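HTH-type transcriptional regulator AscG (PDB 3BRQ) represses the cryptic asc operon of Escherichia coli as a sequence-specific DNA-binding transcription factor of the LacI family. Local coordinates at residues B[46-52]-B[267-271]; B[84-88]-B[148-152]; B[128-132]-B[163-168]; B[181-187]-B[207-211]; B[200-204]-B[228-232]. All blocks are in the same frame, centred on the assembly; numbering follows the deposited sequence.

The five contacts run through the two-lobed fold shared by LacI-type regulators and periplasmic binding proteins. Contact 1 lies in the lobe built on the five-stranded parallel sheet, where the late helix 255-270 returns to helix 36-49. Along the chain it encloses all the others. Contact 2 spans the cleft between the lobes, its centre about 28 Å from that of contact 1. Contacts 3, 4 and 5 belong to the lobe of the mixed sheet. Contact 4 touches contact 2 through a probable hydrogen bond between W182 and S148, at the cleft. Segment 207-211 of contact 4 directly follows strand 203-206 of contact 5, and helix 209-221 links the two strands of contact 5. Contacts 3 and 5 have centres about 16 Å apart.

Contact 1. Residues B[46-52]-B[267-271]; sequences MAEEKGR and IFMLD
M46, a selenomethionine, meets I267 loosely. Its methyl CE is 4.4 Å from I267 CD1, and its backbone O lies near the same methyl. A47, one residue on, offers its CA to I267 CD1 at similar range. K50 packs more closely. Its CB and CG both sit 3.8 Å from I267 CD1, and the two side chains cross at about a right angle. The amine end of K50 then leads away from helix 255-270. G51 has positive phi and is the C-prime residue of a Schellman motif. R52 N reaches back to A47 O, and G51 N to E48 O. This turn ends helix 36-49 and swings the chain to R52.

R52 makes the polar part of the contact. Its chain bends at chi2 (67°), which turns the guanidinium back beside the helix end. The other branch of I267, CG2, lies over one face of the group, towards its rim, 3.4 Å from R52 NH1. R52 NH2 forms a salt bridge with D271 OD1 at 2.8 Å. The acid lies at the guanidinium edge, near its plane, but the two planes are turned 48° apart. A weak bond from R52 NH1 to K50 O helps fix the group, and R52 NH2 also bonds to Q20.

The contact thus joins the C-terminal ends of helices 36-49 and 255-270; the first runs on through R52 into strand 53-60. L270 also packs on Q20 and D79, which lie in loops. On helix 36-49, E48 bonds to H61 and N28 of the second subunit.

Contact 2. Residues B[84-88]-B[148-152]; sequences YPRFL and SMDSP. With SO4 (sulfate ion), chain F.
R86 and D150 form a stretched salt bridge, with R86 NH1 3.3 Å from D150 OD1. The guanidinium and carboxylate planes are 62° apart. S148 OG donates to the same D150 OD1 at 2.7 Å, so the serine helps position the acid.

Hydrogen bonds to a sulfate tie the two loops further. R86 NE donates to sulfate O2 in an almost straight bond (174°). R86 NH2 and S151 OG both reach sulfate O3, the serine at 2.7 Å. Y84 OH donates to sulfate O4 at 2.6 Å. T153 and the backbone N of G33 add two more bonds. Here the two lobes of the periplasmic-binding-protein fold face each other across the cleft, where relatives of this family bind their effectors. The sulfate probably comes from the crystallisation liquor, yet it may mark that pocket. S151 is also the N-cap of helix 152-167.

Packing completes the contact. S151 CB lies over one face of the R86 guanidinium, towards its rim. Within segment 84-88, R86 CG covers one face of the F87 ring, while D150 OD2 approaches F87 CZ obliquely from the other segment, at 3.7 Å. P152 CG rests 3.6 Å from R86 O.

Contact 3. Residues B[128-132]-B[163-168]; sequences FNAVA and DALAQH
F128 lays its ring against A164, whose CA is the nearest to its own across the two helices. The F128 side chain leaves with CG anti to the backbone N (chi1 -176°), and this carries the ring across to helix 152-167. A164 CB then sits over one ring face, offset towards the rim. It is a CH-pi contact, 4.1 Å from the methyl to the ring centroid of F128. The CB of D163 lies at the ring edge, near its plane.

The outer end of the ring meets polar side chains. F128 CE1 is 3.5 Å from D163 OD2 and 3.3 Å from Q167 NE2. Q167 runs extended beyond CG and crosses the phenyl group at about a right angle, with its amide plane turned 52° from the ring. Weak bonds from Q167 NE2 to both carboxylate oxygens of D163 hold these two side chains together, one helical turn apart.

V131 supplies the deeper part. Its CG1 branch presses on A164 CB at 3.5 Å, tighter than usual for carbons, and lies 4.2 Å from L165 CD2. H168, just past the helix, folds its ring back. H168 ND1 donates to A164 O at 2.6 Å, and this bond fixes the rotation of the imidazole. H168 CE1 then rests 3.8 Å from A132 CB.

The segment axes approach to 9.1 Å and cross at -49°. This is side-by-side packing of two helices flanking a sheet. They precede and follow strand 142-145, in the alternating alpha/beta order of a periplasmic-binding-protein lobe.

Contact 4. Residues B[181-187]-B[207-211]; sequences KWTPASG and SNDDM
W182 turns the edge of its indole, not a face, towards N208 and S207. W182 CE3 lies 3.7 Å from N208 CG, and W182 CZ3 lies 3.5 Å from S207 O. The N208 amide plane stands 71° from the indole plane.

That amide works in two directions. N208 ND2 donates to W182 O at 2.9 Å, in the carbonyl plane and on a lone pair, with an N-H...O angle of 169°. N208 OD1 accepts from M211 N, the capping bond of helix 209-221. With chi1 at 72°, CG sits between the backbone N and the carbonyl carbon, and the amide can cap its own helix with OD1 while ND2 faces W182 O.

M211, a selenomethionine, bends at chi3 and tucks under the turn before helix 184-197. Its CG is 3.2 Å from T183 O, and its SE is 3.5 Å from W182 N. P184 and D210 lie side by side, pointing the same way. G187 CA approaches M211 O at 3.4 Å, a closeness suited to glycine.

Beyond the segments, W182 NE1 bonds to S148, and the indole stacks on Y31. P184 and D210 also touch the second subunit. The arrangement joins two helix N-termini of one lobe, with the W182 indole beside the interlobe pocket typical of this fold.

Contact 5. Residues B[200-204]-B[228-232]; sequences KFSAL and EQVSV
S231 N donates to S202 O at 2.8 Å, and L204 N donates to S231 O at 2.7 Å. S231 thus bonds through both its N and its O to the residues on either side of A203, as expected between parallel strands. The second bond runs nearly along the C=O axis. A water donates to both S202 O and S231 OG, bridging the start of the pairing. S231 OG accepts from that water and is also hydrogen-bonded to I292 O. CA-H...O contacts add to the pairing, among them A203 CA to S231 O at 3.1 Å.

Side chains alternate between the two faces. A203 and S231 share one face, their CB atoms 4.1 Å apart. L204 and V232 share the other, lying side by side and pointing the same way. L204 CD2 meets V232 CG1 at 4.1 Å. V230 spreads its two methyls: CG1 lies 4.0 Å from L204 CB, and CG2 lies 3.8 Å from F201 CE1. The F201 side chain takes chi1 58°, which sets its ring obliquely against V230.

These strands are neighbours in the mixed sheet and the two ends of a beta-alpha-beta unit, linked by helix 209-221. L204, V230 and V232 pack on that helix. F201 and L204 also meet helix 184-197. Strand 142-145 flanks strand 203-206, and strand 249-252 flanks strand 231-235.

Contact 1. Residues B[46-52]-B[267-271]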
# COMPACT_ATOMS: atom_id res chain seq x y z
N MSE B 46 9.12 8.22 13.98
CA MSE B 46 9.12 9.29 14.97
C MSE B 46 9.21 8.74 16.40
O MSE B 46 9.98 9.23 17.22
CB MSE B 46 7.86 10.14 14.84
CG MSE B 46 8.04 11.45 14.09
SE MSE B 46 7.39 12.87 15.26
CE MSE B 46 8.90 12.86 16.53
N ALA B 47 8.42 7.70 16.69
CA ALA B 47 8.49 7.01 17.96
C ALA B 47 9.91 6.46 18.19
O ALA B 47 10.47 6.64 19.27
CB ALA B 47 7.46 5.87 18.03
N GLU B 48 10.48 5.81 17.18
CA GLU B 48 11.83 5.22 17.35
C GLU B 48 12.83 6.31 17.74
O GLU B 48 13.53 6.17 18.76
CB GLU B 48 12.26 4.45 16.08
CG GLU B 48 13.68 3.89 16.11
CD GLU B 48 14.02 3.13 14.85
OE1 GLU B 48 13.40 3.37 13.81
OE2 GLU B 48 14.89 2.26 14.89
N GLU B 49 12.84 7.43 17.01
CA GLU B 49 13.81 8.49 17.26
C GLU B 49 13.64 9.08 18.65
O GLU B 49 14.62 9.46 19.29
CB GLU B 49 13.74 9.60 16.21
CG GLU B 49 14.10 9.17 14.77
CD GLU B 49 14.11 10.34 13.78
OE1 GLU B 49 14.86 11.32 14.06
OE2 GLU B 49 13.37 10.31 12.74
N LYS B 50 12.40 9.18 19.12
CA LYS B 50 12.16 9.72 20.45
C LYS B 50 12.21 8.71 21.62
O LYS B 50 11.80 9.06 22.74
CB LYS B 50 10.85 10.51 20.48
CG LYS B 50 10.80 11.74 19.51
CD LYS B 50 11.74 12.87 19.93
CE LYS B 50 11.81 14.00 18.85
NZ LYS B 50 13.16 14.72 18.85
N GLY B 51 12.64 7.47 21.34
CA GLY B 51 12.83 6.46 22.39
C GLY B 51 11.57 5.85 22.95
O GLY B 51 11.59 5.33 24.08
N ARG B 52 10.47 5.93 22.18
CA ARG B 52 9.20 5.27 22.51
C ARG B 52 9.01 3.94 21.77
O ARG B 52 9.43 3.80 20.64
CB ARG B 52 8.00 6.19 22.17
CG ARG B 52 7.64 7.19 23.25
CD ARG B 52 8.72 8.26 23.45
NE ARG B 52 8.50 9.06 24.65
CZ ARG B 52 9.08 10.23 24.90
NH1 ARG B 52 9.93 10.78 24.04
NH2 ARG B 52 8.77 10.89 26.02
N ILE B 267 3.80 12.80 21.80
CA ILE B 267 5.03 12.70 22.56
C ILE B 267 5.29 13.98 23.37
O ILE B 267 5.70 13.91 24.52
CB ILE B 267 6.25 12.40 21.65
CG1 ILE B 267 6.11 10.99 21.05
CG2 ILE B 267 7.58 12.55 22.42
CD1 ILE B 267 7.12 10.72 19.89
N PHE B 268 5.03 15.14 22.77
CA PHE B 268 5.02 16.40 23.54
C PHE B 268 4.19 16.26 24.84
O PHE B 268 4.69 16.58 25.93
CB PHE B 268 4.54 17.60 22.67
CG PHE B 268 4.71 18.96 23.35
CD1 PHE B 268 5.84 19.25 24.11
CD2 PHE B 268 3.71 19.93 23.24
CE1 PHE B 268 6.00 20.50 24.76
CE2 PHE B 268 3.85 21.19 23.87
CZ PHE B 268 5.01 21.47 24.62
N MSE B 269 2.96 15.75 24.73
CA MSE B 269 2.07 15.59 25.93
C MSE B 269 2.72 14.71 27.02
O MSE B 269 2.73 15.04 28.21
CB MSE B 269 0.72 14.95 25.55
CG MSE B 269 -0.12 15.69 24.56
SE MSE B 269 -0.19 17.55 24.96
CE MSE B 269 -0.33 18.15 23.08
N LEU B 270 3.30 13.60 26.58
CA LEU B 270 4.02 12.68 27.46
C LEU B 270 5.22 13.32 28.13
O LEU B 270 5.64 12.84 29.21
CB LEU B 270 4.45 11.43 26.69
CG LEU B 270 3.28 10.58 26.17
CD1 LEU B 270 3.79 9.29 25.54
CD2 LEU B 270 2.27 10.26 27.25
N ASP B 271 5.77 14.39 27.53
CA ASP B 271 6.89 15.16 28.13
C ASP B 271 6.42 16.37 28.93
O ASP B 271 7.22 17.18 29.36
CB ASP B 271 7.86 15.67 27.05
CG ASP B 271 8.70 14.55 26.43
OD1 ASP B 271 8.82 13.45 27.05
OD2 ASP B 271 9.23 14.76 25.32

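Contact 2. Residues B[84-88]-B[148-152]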
# COMPACT_ATOMS: atom_id res chain seq x y z
N TYR B 84 -7.00 6.48 14.28
CA TYR B 84 -7.46 6.82 12.93
C TYR B 84 -8.75 6.02 12.56
O TYR B 84 -8.68 4.91 12.07
CB TYR B 84 -6.29 6.64 11.96
CG TYR B 84 -6.59 6.81 10.48
CD1 TYR B 84 -7.79 7.39 10.03
CD2 TYR B 84 -5.67 6.34 9.53
CE1 TYR B 84 -8.07 7.49 8.67
CE2 TYR B 84 -5.91 6.47 8.18
CZ TYR B 84 -7.11 7.07 7.77
OH TYR B 84 -7.33 7.17 6.42
N PRO B 85 -9.95 6.57 12.86
CA PRO B 85 -11.17 5.82 12.76
C PRO B 85 -11.93 6.08 11.45
O PRO B 85 -12.03 7.24 10.97
CB PRO B 85 -11.98 6.35 13.95
CG PRO B 85 -11.61 7.75 14.03
CD PRO B 85 -10.22 7.90 13.42
N ARG B 86 -12.51 5.01 10.87
CA ARG B 86 -13.45 5.20 9.79
C ARG B 86 -14.82 5.38 10.41
O ARG B 86 -15.54 6.30 10.01
CB ARG B 86 -13.51 3.99 8.81
CG ARG B 86 -14.59 4.19 7.73
CD ARG B 86 -14.45 3.35 6.51
NE ARG B 86 -13.30 3.73 5.66
CZ ARG B 86 -13.00 3.04 4.58
NH1 ARG B 86 -13.81 2.03 4.27
NH2 ARG B 86 -11.94 3.35 3.80
N PHE B 87 -15.18 4.54 11.39
CA PHE B 87 -16.60 4.43 11.81
C PHE B 87 -17.07 5.30 12.99
O PHE B 87 -18.25 5.72 13.01
CB PHE B 87 -17.00 2.95 12.01
CG PHE B 87 -16.84 2.11 10.77
CD1 PHE B 87 -17.85 2.10 9.77
CD2 PHE B 87 -15.66 1.41 10.54
CE1 PHE B 87 -17.69 1.36 8.62
CE2 PHE B 87 -15.48 0.66 9.37
CZ PHE B 87 -16.45 0.62 8.41
N LEU B 88 -16.23 5.53 14.00
CA LEU B 88 -16.67 6.29 15.17
C LEU B 88 -17.15 7.68 14.76
O LEU B 88 -16.52 8.30 13.93
CB LEU B 88 -15.58 6.42 16.22
CG LEU B 88 -15.26 5.16 17.05
CD1 LEU B 88 -13.82 5.24 17.62
CD2 LEU B 88 -16.26 5.00 18.19
N SER B 148 -15.87 4.27 -1.36
CA SER B 148 -16.91 3.57 -0.62
C SER B 148 -17.82 4.53 0.20
O SER B 148 -17.38 5.57 0.69
CB SER B 148 -16.32 2.52 0.29
OG SER B 148 -15.45 3.12 1.22
N MSE B 149 -19.09 4.19 0.38
CA MSE B 149 -19.92 5.25 1.00
C MSE B 149 -19.85 5.31 2.56
O MSE B 149 -20.46 6.20 3.20
CB MSE B 149 -21.32 5.28 0.41
CG MSE B 149 -21.34 5.88 -1.09
SE MSE B 149 -20.14 7.45 -1.45
CE MSE B 149 -21.18 8.72 -0.40
N ASP B 150 -19.08 4.39 3.12
CA ASP B 150 -18.84 4.31 4.56
C ASP B 150 -17.61 5.14 4.97
O ASP B 150 -17.27 5.20 6.16
CB ASP B 150 -18.71 2.84 5.07
CG ASP B 150 -17.55 2.05 4.41
OD1 ASP B 150 -16.94 2.53 3.45
OD2 ASP B 150 -17.27 0.89 4.84
N SER B 151 -16.95 5.78 4.00
CA SER B 151 -15.64 6.42 4.28
C SER B 151 -15.84 7.92 4.37
O SER B 151 -16.27 8.49 3.41
CB SER B 151 -14.67 6.14 3.13
OG SER B 151 -13.66 7.14 2.99
N PRO B 152 -15.50 8.55 5.51
CA PRO B 152 -15.47 9.98 5.65
C PRO B 152 -14.75 10.70 4.54
O PRO B 152 -15.22 11.76 4.11
CB PRO B 152 -14.73 10.17 6.99
CG PRO B 152 -15.11 9.03 7.76
CD PRO B 152 -15.21 7.90 6.80
S SO4 F . -11.14 6.82 5.45
O1 SO4 F . -11.68 8.14 5.45
O2 SO4 F . -11.61 6.11 6.67
O3 SO4 F . -11.40 6.16 4.20
O4 SO4 F . -9.69 6.97 5.41

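Contact 3. Residues B[128-132]-B[163-168]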
# COMPACT_ATOMS: atom_id res chain seq x y z
N PHE B 128 -13.08 20.38 -3.70
CA PHE B 128 -13.63 21.64 -4.23
C PHE B 128 -12.56 22.32 -5.07
O PHE B 128 -12.84 22.67 -6.20
CB PHE B 128 -14.03 22.57 -3.10
CG PHE B 128 -14.71 23.86 -3.58
CD1 PHE B 128 -16.06 24.02 -3.43
CD2 PHE B 128 -13.96 24.89 -4.13
CE1 PHE B 128 -16.68 25.23 -3.84
CE2 PHE B 128 -14.54 26.09 -4.56
CZ PHE B 128 -15.91 26.25 -4.42
N ASN B 129 -11.32 22.39 -4.56
CA ASN B 129 -10.22 23.06 -5.29
C ASN B 129 -9.84 22.42 -6.60
O ASN B 129 -9.61 23.12 -7.55
CB ASN B 129 -8.95 23.15 -4.44
CG ASN B 129 -9.07 24.09 -3.31
OD1 ASN B 129 -10.02 24.89 -3.19
ND2 ASN B 129 -8.12 23.99 -2.43
N ALA B 130 -9.80 21.08 -6.64
CA ALA B 130 -9.48 20.35 -7.89
C ALA B 130 -10.60 20.52 -8.94
O ALA B 130 -10.35 20.88 -10.09
CB ALA B 130 -9.19 18.86 -7.57
N VAL B 131 -11.84 20.37 -8.52
CA VAL B 131 -12.98 20.59 -9.39
C VAL B 131 -13.04 22.06 -9.89
O VAL B 131 -13.29 22.29 -11.09
CB VAL B 131 -14.33 20.14 -8.73
CG1 VAL B 131 -15.57 20.46 -9.63
CG2 VAL B 131 -14.27 18.65 -8.35
N ALA B 132 -12.81 23.03 -9.01
CA ALA B 132 -12.87 24.47 -9.37
C ALA B 132 -11.81 24.79 -10.42
O ALA B 132 -12.04 25.60 -11.31
CB ALA B 132 -12.69 25.36 -8.15
N ASP B 163 -20.34 20.90 -4.17
CA ASP B 163 -20.22 22.36 -3.79
C ASP B 163 -19.55 23.19 -4.89
O ASP B 163 -19.99 24.31 -5.15
CB ASP B 163 -19.50 22.53 -2.45
CG ASP B 163 -19.68 23.97 -1.83
OD1 ASP B 163 -20.72 24.65 -2.01
OD2 ASP B 163 -18.75 24.38 -1.10
N ALA B 164 -18.48 22.68 -5.49
CA ALA B 164 -17.80 23.34 -6.61
C ALA B 164 -18.71 23.56 -7.82
O ALA B 164 -18.76 24.68 -8.36
CB ALA B 164 -16.50 22.58 -7.02
N LEU B 165 -19.50 22.54 -8.21
CA LEU B 165 -20.52 22.77 -9.23
C LEU B 165 -21.52 23.85 -8.82
O LEU B 165 -21.80 24.77 -9.59
CB LEU B 165 -21.33 21.51 -9.51
CG LEU B 165 -20.67 20.24 -9.99
CD1 LEU B 165 -21.73 19.29 -10.56
CD2 LEU B 165 -19.57 20.53 -10.98
N ALA B 166 -22.08 23.73 -7.63
CA ALA B 166 -23.22 24.62 -7.27
C ALA B 166 -22.72 26.09 -7.19
O ALA B 166 -23.40 27.04 -7.68
CB ALA B 166 -23.83 24.19 -5.95
N GLN B 167 -21.54 26.28 -6.58
CA GLN B 167 -20.90 27.60 -6.49
C GLN B 167 -20.52 28.23 -7.83
O GLN B 167 -20.41 29.44 -7.93
CB GLN B 167 -19.68 27.58 -5.57
CG GLN B 167 -20.02 27.54 -4.08
CD GLN B 167 -18.84 27.98 -3.21
OE1 GLN B 167 -18.15 28.97 -3.51
NE2 GLN B 167 -18.61 27.25 -2.11
N HIS B 168 -20.36 27.42 -8.88
CA HIS B 168 -20.08 27.95 -10.22
C HIS B 168 -21.30 27.93 -11.12
O HIS B 168 -21.17 28.08 -12.33
CB HIS B 168 -18.95 27.18 -10.88
CG HIS B 168 -17.62 27.34 -10.21
ND1 HIS B 168 -17.30 26.70 -9.03
CD2 HIS B 168 -16.52 28.04 -10.57
CE1 HIS B 168 -16.06 27.01 -8.68
NE2 HIS B 168 -15.57 27.83 -9.60

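Contact 4. Residues B[181-187]-B[207-211]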
# COMPACT_ATOMS: atom_id res chain seq x y z
N LYS B 181 -15.39 1.85 -5.47
CA LYS B 181 -15.02 1.07 -4.27
C LYS B 181 -13.53 1.15 -4.01
O LYS B 181 -13.04 0.34 -3.23
CB LYS B 181 -15.35 -0.42 -4.39
CG LYS B 181 -16.54 -0.81 -5.23
CD LYS B 181 -17.24 -2.07 -4.72
CE LYS B 181 -18.58 -1.68 -4.01
NZ LYS B 181 -19.52 -2.86 -3.90
N TRP B 182 -12.85 2.14 -4.63
CA TRP B 182 -11.45 2.47 -4.42
C TRP B 182 -10.52 1.51 -5.19
O TRP B 182 -9.33 1.76 -5.25
CB TRP B 182 -11.00 2.44 -2.93
CG TRP B 182 -11.75 3.27 -1.90
CD1 TRP B 182 -12.51 2.77 -0.87
CD2 TRP B 182 -11.76 4.69 -1.75
NE1 TRP B 182 -12.98 3.79 -0.09
CE2 TRP B 182 -12.53 4.98 -0.60
CE3 TRP B 182 -11.20 5.74 -2.46
CZ2 TRP B 182 -12.76 6.28 -0.16
CZ3 TRP B 182 -11.41 7.02 -2.02
CH2 TRP B 182 -12.18 7.30 -0.89
N THR B 183 -11.05 0.46 -5.78
CA THR B 183 -10.24 -0.50 -6.57
C THR B 183 -10.11 -0.02 -8.04
O THR B 183 -11.02 0.67 -8.55
CB THR B 183 -10.93 -1.87 -6.60
OG1 THR B 183 -12.19 -1.73 -7.29
CG2 THR B 183 -11.18 -2.42 -5.14
N PRO B 184 -9.00 -0.41 -8.75
CA PRO B 184 -8.86 -0.15 -10.18
C PRO B 184 -10.05 -0.69 -10.99
O PRO B 184 -10.62 0.08 -11.83
CB PRO B 184 -7.56 -0.89 -10.57
CG PRO B 184 -6.75 -0.97 -9.30
CD PRO B 184 -7.83 -1.11 -8.19
N ALA B 185 -10.48 -1.94 -10.68
CA ALA B 185 -11.66 -2.51 -11.38
C ALA B 185 -12.89 -1.61 -11.25
O ALA B 185 -13.68 -1.48 -12.20
CB ALA B 185 -12.02 -3.83 -10.82
N SER B 186 -13.09 -1.05 -10.08
CA SER B 186 -14.29 -0.26 -9.85
C SER B 186 -14.14 1.02 -10.66
O SER B 186 -15.14 1.65 -11.03
CB SER B 186 -14.52 0.02 -8.34
OG SER B 186 -13.43 0.76 -7.83
N GLY B 187 -12.90 1.45 -10.90
CA GLY B 187 -12.64 2.61 -11.76
C GLY B 187 -13.02 2.34 -13.21
O GLY B 187 -13.70 3.14 -13.88
N SER B 207 -11.97 9.53 -7.04
CA SER B 207 -11.68 9.77 -5.65
C SER B 207 -10.39 9.12 -5.16
O SER B 207 -9.95 9.45 -4.06
CB SER B 207 -12.90 9.43 -4.76
OG SER B 207 -13.93 10.39 -4.97
N ASN B 208 -9.73 8.26 -5.97
CA ASN B 208 -8.35 7.93 -5.62
C ASN B 208 -7.56 7.57 -6.90
O ASN B 208 -8.12 7.41 -7.98
CB ASN B 208 -8.28 6.81 -4.55
CG ASN B 208 -8.67 5.40 -5.10
OD1 ASN B 208 -9.39 5.28 -6.07
ND2 ASN B 208 -8.22 4.34 -4.43
N ASP B 209 -6.25 7.41 -6.79
CA ASP B 209 -5.51 7.21 -8.03
C ASP B 209 -5.86 5.88 -8.60
O ASP B 209 -5.97 5.79 -9.80
CB ASP B 209 -4.00 7.33 -7.82
CG ASP B 209 -3.57 8.78 -7.61
OD1 ASP B 209 -4.41 9.70 -7.81
OD2 ASP B 209 -2.37 8.97 -7.24
N ASP B 210 -6.06 4.86 -7.78
CA ASP B 210 -6.38 3.50 -8.32
C ASP B 210 -7.57 3.47 -9.24
O ASP B 210 -7.51 2.89 -10.30
CB ASP B 210 -6.56 2.46 -7.22
CG ASP B 210 -5.19 2.02 -6.63
OD1 ASP B 210 -4.17 2.47 -7.13
OD2 ASP B 210 -5.13 1.22 -5.69
N MSE B 211 -8.69 4.09 -8.83
CA MSE B 211 -9.80 4.22 -9.71
C MSE B 211 -9.51 5.08 -10.93
O MSE B 211 -10.02 4.77 -12.00
CB MSE B 211 -11.02 4.76 -8.92
CG MSE B 211 -11.54 3.71 -7.85
SE MSE B 211 -13.26 4.46 -7.17
CE MSE B 211 -14.30 4.36 -8.70

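Contact 5. Residues B[200-204]-B[228-232]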
# COMPACT_ATOMS: atom_id res chain seq x y z
N LYS B 200 -22.70 13.49 -21.56
CA LYS B 200 -21.37 13.89 -22.02
C LYS B 200 -20.51 14.43 -20.87
O LYS B 200 -21.01 15.13 -19.96
CB LYS B 200 -21.48 14.97 -23.10
CG LYS B 200 -21.57 14.45 -24.52
CD LYS B 200 -20.13 14.26 -25.09
CE LYS B 200 -20.09 13.63 -26.51
NZ LYS B 200 -20.98 14.38 -27.48
N PHE B 201 -19.22 14.14 -20.90
CA PHE B 201 -18.35 14.81 -19.97
C PHE B 201 -16.96 15.06 -20.60
O PHE B 201 -16.50 14.23 -21.40
CB PHE B 201 -18.29 14.01 -18.64
CG PHE B 201 -17.82 12.56 -18.79
CD1 PHE B 201 -16.49 12.25 -18.64
CD2 PHE B 201 -18.74 11.53 -19.07
CE1 PHE B 201 -16.04 10.97 -18.78
CE2 PHE B 201 -18.32 10.22 -19.22
CZ PHE B 201 -16.96 9.94 -19.06
N SER B 202 -16.30 16.17 -20.23
CA SER B 202 -14.94 16.50 -20.69
C SER B 202 -13.84 16.21 -19.65
O SER B 202 -12.64 16.18 -19.98
CB SER B 202 -14.82 17.97 -21.22
OG SER B 202 -15.03 18.94 -20.19
N ALA B 203 -14.24 15.95 -18.41
CA ALA B 203 -13.27 15.69 -17.37
C ALA B 203 -13.86 14.69 -16.38
O ALA B 203 -15.08 14.66 -16.21
CB ALA B 203 -12.85 17.02 -16.66
N LEU B 204 -13.00 13.88 -15.77
CA LEU B 204 -13.40 12.90 -14.76
C LEU B 204 -12.54 13.08 -13.50
O LEU B 204 -11.28 13.04 -13.58
CB LEU B 204 -13.23 11.45 -15.28
CG LEU B 204 -13.40 10.44 -14.11
CD1 LEU B 204 -14.71 9.76 -14.19
CD2 LEU B 204 -12.28 9.41 -14.06
N GLU B 228 -7.21 14.63 -24.14
CA GLU B 228 -7.87 15.43 -25.18
C GLU B 228 -9.38 15.46 -25.16
O GLU B 228 -9.98 16.52 -25.32
CB GLU B 228 -7.42 15.05 -26.55
CG GLU B 228 -6.01 15.51 -26.79
CD GLU B 228 -5.03 14.43 -26.51
OE1 GLU B 228 -5.42 13.39 -25.91
OE2 GLU B 228 -3.85 14.62 -26.90
N GLN B 229 -9.97 14.28 -24.99
CA GLN B 229 -11.41 14.19 -24.93
C GLN B 229 -11.87 14.17 -23.49
O GLN B 229 -12.85 14.84 -23.14
CB GLN B 229 -11.87 12.96 -25.72
CG GLN B 229 -12.03 13.22 -27.21
CD GLN B 229 -12.12 11.93 -28.06
OE1 GLN B 229 -11.51 10.91 -27.77
NE2 GLN B 229 -12.84 12.02 -29.15
N VAL B 230 -11.16 13.43 -22.64
CA VAL B 230 -11.49 13.46 -21.18
C VAL B 230 -10.22 13.67 -20.34
O VAL B 230 -9.29 12.87 -20.41
CB VAL B 230 -12.24 12.17 -20.73
CG1 VAL B 230 -12.40 12.12 -19.18
CG2 VAL B 230 -13.53 12.07 -21.40
N SER B 231 -10.20 14.76 -19.60
CA SER B 231 -9.16 15.03 -18.61
C SER B 231 -9.44 14.22 -17.34
O SER B 231 -10.59 14.11 -16.92
CB SER B 231 -9.11 16.53 -18.29
OG SER B 231 -8.39 17.24 -19.31
N VAL B 232 -8.38 13.64 -16.74
CA VAL B 232 -8.51 12.83 -15.52
C VAL B 232 -7.63 13.36 -14.35
O VAL B 232 -6.44 13.70 -14.51
CB VAL B 232 -8.18 11.31 -15.84
CG1 VAL B 232 -8.34 10.38 -14.60
CG2 VAL B 232 -9.02 10.82 -17.00
O HOH W 1 -10.37 17.26 -21.73